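Local coordinates for bacterial bifunctional deaminase-reductase C-terminal domain-containing protein (Corynebacterium diphtheriae, PDB 2P4G) that is probably an NADP-dependent oxidoreductase resembling the pyrimidine reductases of riboflavin biosynthesis, at residues S47-S51 / G52-P56; Q202-L206 / G207-R211. One frame throughout, in Å; residues are numbered along the deposited sequence.

A tight turn and a capped helix end of one RibD-type domain lie in series along the chain, their centres about 23 Å and their nearest atoms about 12 Å apart. Interaction 1 is a surface contact in the loop between strand 35-43 and helix 60-72, where backbone and hydroxyl bonds dominate and the carboxylates of Glu225 and Glu86 accept from further N-H groups, Glu225 also from the Thr49 hydroxyl. Interaction 2 is partly buried and joins helix 197-206 to strand 211-217; there two backbone bonds close the helix end and apolar side chains pack beside it. Both use a glycine at positive phi, Gly52 and Gly207, and both reach the second subunit through a leucine, Leu50 and Leu204.

Interaction 1. Residues S47-S51 / G52-P56; sequences SATLS and GVSGP
Leu50 and Val53 face each other at the mouth of a type I' beta turn, a turn type common in two-residue hairpin loops, here with a single antiparallel hydrogen-bonded pair and no extended strands. Ser51 and Gly52 form its corner. It lies in the loop between strand 35-43 and helix 60-72, with Leu50 packing on Thr238 of the second subunit. Leu50 N reaches Val53 O at 2.8 Å in a nearly straight bond (173° at the hydrogen), while the returning bond from Val53 N to Leu50 O is longer, 3.1 Å, and its donor stands above the carbonyl plane. The turn needs positive phi at both corner residues, which suits Gly52.

The N-H groups of the corner are satisfied from outside the turn: the carboxylate of Glu225 accepts from Ser51 N, Gly52 N and the hydroxyl of Thr49, gripping the turn by three bonds. Thr49 is placed for this by a chi1 of 62°, with OG1 between its own N and carbonyl carbon; its CB, meanwhile, rests 3.5 Å from Val53 N. Its carbonyl oxygen is engaged too, since Ser47 OG donates to Thr49 O at 2.7 Å, in the carbonyl plane and on a lone pair. Beyond the turn, Glu86 accepts from the backbone N of Ser54 and of Gly55, so that a second acidic residue fixes the outgoing arm as the chain enters a 3-10 segment. One residue further from the corner on the Val53 side, a side-chain bond spans the two arms: Ser54 OG donates to Ala48 O at 2.7 Å, tilted 31° from the carbonyl plane.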
# COMPACT_ATOMS: atom_id res chain seq x y z
N SER A 47 1.99 3.55 4.26
CA SER A 47 2.38 4.01 5.59
C SER A 47 1.67 3.18 6.67
O SER A 47 0.47 3.01 6.61
CB SER A 47 2.06 5.48 5.78
OG SER A 47 2.51 5.90 7.05
N ALA A 48 2.44 2.65 7.63
CA ALA A 48 1.89 1.90 8.77
C ALA A 48 1.29 2.83 9.84
O ALA A 48 0.55 2.37 10.72
CB ALA A 48 2.99 1.01 9.41
N THR A 49 1.66 4.12 9.80
CA THR A 49 1.23 5.06 10.82
C THR A 49 0.61 6.29 10.21
O THR A 49 0.93 6.68 9.10
CB THR A 49 2.41 5.52 11.76
OG1 THR A 49 3.41 6.21 10.99
CG2 THR A 49 3.03 4.34 12.54
N LEU A 50 -0.28 6.88 10.99
CA LEU A 50 -0.84 8.20 10.75
C LEU A 50 -0.63 8.95 12.06
O LEU A 50 -1.00 8.46 13.12
CB LEU A 50 -2.32 8.07 10.41
CG LEU A 50 -3.17 9.31 10.20
CD1 LEU A 50 -2.55 10.17 9.13
CD2 LEU A 50 -4.61 8.90 9.82
N SER A 51 -0.00 10.11 11.98
CA SER A 51 0.38 10.83 13.17
C SER A 51 1.12 9.91 14.15
O SER A 51 0.85 9.92 15.36
CB SER A 51 -0.85 11.44 13.83
OG SER A 51 -1.40 12.44 13.01
N GLY A 52 2.01 9.09 13.60
CA GLY A 52 2.90 8.30 14.41
C GLY A 52 2.34 7.04 15.02
O GLY A 52 3.07 6.31 15.69
N VAL A 53 1.07 6.75 14.75
CA VAL A 53 0.39 5.57 15.32
C VAL A 53 -0.49 4.89 14.27
O VAL A 53 -0.94 5.50 13.29
CB VAL A 53 -0.49 5.92 16.57
CG1 VAL A 53 0.38 6.23 17.78
CG2 VAL A 53 -1.43 7.10 16.27
N SER A 54 -0.74 3.61 14.52
CA SER A 54 -1.54 2.77 13.66
C SER A 54 -3.02 2.77 14.05
O SER A 54 -3.90 2.67 13.17
CB SER A 54 -1.02 1.34 13.75
OG SER A 54 0.26 1.25 13.14
N GLY A 55 -3.28 2.84 15.36
CA GLY A 55 -4.65 2.76 15.94
C GLY A 55 -5.73 3.55 15.22
O GLY A 55 -6.73 2.98 14.78
N PRO A 56 -5.53 4.87 15.08
CA PRO A 56 -6.43 5.80 14.35
C PRO A 56 -6.86 5.39 12.94
O PRO A 56 -7.92 5.82 12.47
CB PRO A 56 -5.60 7.09 14.29
CG PRO A 56 -4.81 7.06 15.57
CD PRO A 56 -4.41 5.58 15.72

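Interaction 2. Residues Q202-L206 / G207-R211; sequences QALSL and GIVDR
Ala203 meets both residues that follow the glycine at the end of helix 197-206. Its CB lies 3.5 Å from Val209 CG2, tighter than ordinary van der Waals contact, and 4.0 Å from Ile208 CG1. These contacts accompany a Schellman motif, a standard C-terminal helix cap. In it, Ile208 N donates to Ala203 O at 3.1 Å, almost straight at 175°, and Gly207 N donates to Leu204 O at 2.9 Å in a more bent bond, its donor well above the carbonyl plane. Two carbonyls of the last turn thereby find partners, and Gly207, with phi 73°, takes the left-handed conformation that turns the chain out of the helix.

The side chains follow the bend. Ile208 straddles it with two branches: CG2 sits 3.9 Å from Leu206 CB, while a chi1 of 67° sends CG1 toward Ala203. On the other flank Leu204 CD2 comes within 4.2 Å of Val209 CB, the two side chains crossing at a slant.

Farther out, the cap is held between neighbouring elements. Helix 175-184 supplies Leu176 against Ala203 and Phe180 against Ile208; Val209 packs on Ala38 of strand 35-43 and Val260 of strand 254-260, and Leu204 on Ile220 of the second subunit. Past the cap, Asp210 pairs with Arg262, and Arg211 bridges to Glu244 and Glu35, while backbone bonds to strands 35-43 and 254-260 follow as the chain leaves the helix end. Two directed N-H...O bonds thus occupy carbonyls of the last turn, whereas the contacts of Ala203 with Ile208 and Val209 are apolar and undirected, consistent with a cap closed by both kinds of interaction.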
# COMPACT_ATOMS: atom_id res chain seq x y z
N GLN A 202 12.34 -7.94 9.40
CA GLN A 202 13.27 -8.99 9.85
C GLN A 202 12.65 -10.37 9.65
O GLN A 202 13.34 -11.30 9.28
CB GLN A 202 13.67 -8.79 11.32
CG GLN A 202 14.57 -7.56 11.60
CD GLN A 202 14.74 -7.24 13.11
OE1 GLN A 202 13.81 -6.74 13.78
NE2 GLN A 202 15.93 -7.53 13.64
N ALA A 203 11.34 -10.50 9.89
CA ALA A 203 10.64 -11.78 9.79
C ALA A 203 10.50 -12.28 8.34
O ALA A 203 10.70 -13.45 8.06
CB ALA A 203 9.24 -11.66 10.45
N LEU A 204 10.13 -11.37 7.45
CA LEU A 204 10.04 -11.67 6.02
C LEU A 204 11.37 -12.11 5.47
O LEU A 204 11.44 -13.11 4.77
CB LEU A 204 9.56 -10.45 5.24
CG LEU A 204 8.07 -10.17 5.48
CD1 LEU A 204 7.67 -8.74 5.07
CD2 LEU A 204 7.26 -11.22 4.74
N SER A 205 12.43 -11.37 5.78
CA SER A 205 13.75 -11.72 5.25
C SER A 205 14.33 -12.99 5.88
O SER A 205 15.17 -13.63 5.28
CB SER A 205 14.72 -10.54 5.41
OG SER A 205 15.12 -10.41 6.75
N LEU A 206 13.90 -13.35 7.08
CA LEU A 206 14.24 -14.65 7.65
C LEU A 206 13.36 -15.75 7.05
O LEU A 206 13.65 -16.93 7.20
CB LEU A 206 14.10 -14.64 9.18
CG LEU A 206 15.27 -14.05 9.98
CD1 LEU A 206 16.45 -15.01 9.98
CD2 LEU A 206 15.70 -12.68 9.45
N GLY A 207 12.27 -15.36 6.40
CA GLY A 207 11.36 -16.30 5.77
C GLY A 207 10.51 -17.09 6.75
O GLY A 207 10.20 -18.25 6.52
N ILE A 208 10.10 -16.48 7.85
CA ILE A 208 9.38 -17.22 8.87
C ILE A 208 7.89 -16.92 8.85
O ILE A 208 7.13 -17.56 9.55
CB ILE A 208 9.99 -17.00 10.30
CG1 ILE A 208 9.80 -15.56 10.78
CG2 ILE A 208 11.49 -17.37 10.31
CD1 ILE A 208 10.42 -15.31 12.11
N VAL A 209 7.48 -15.95 8.03
CA VAL A 209 6.08 -15.55 7.93
C VAL A 209 5.40 -16.45 6.92
O VAL A 209 5.82 -16.52 5.76
CB VAL A 209 5.97 -14.06 7.53
CG1 VAL A 209 4.50 -13.63 7.40
CG2 VAL A 209 6.71 -13.18 8.57
N ASP A 210 4.37 -17.17 7.37
CA ASP A 210 3.60 -18.08 6.50
C ASP A 210 2.43 -17.39 5.84
O ASP A 210 2.07 -17.71 4.73
CB ASP A 210 3.03 -19.23 7.32
CG ASP A 210 4.09 -20.01 8.02
OD1 ASP A 210 4.93 -20.56 7.29
OD2 ASP A 210 4.10 -20.06 9.27
N ARG A 211 1.80 -16.49 6.59
CA ARG A 211 0.62 -15.74 6.14
C ARG A 211 0.68 -14.34 6.69
O ARG A 211 1.26 -14.11 7.74
CB ARG A 211 -0.69 -16.34 6.65
CG ARG A 211 -1.18 -17.38 5.79
CD ARG A 211 -2.53 -17.92 6.20
NE ARG A 211 -2.78 -19.00 5.26
CZ ARG A 211 -2.21 -20.20 5.32
NH1 ARG A 211 -1.42 -20.54 6.34
NH2 ARG A 211 -2.48 -21.09 4.39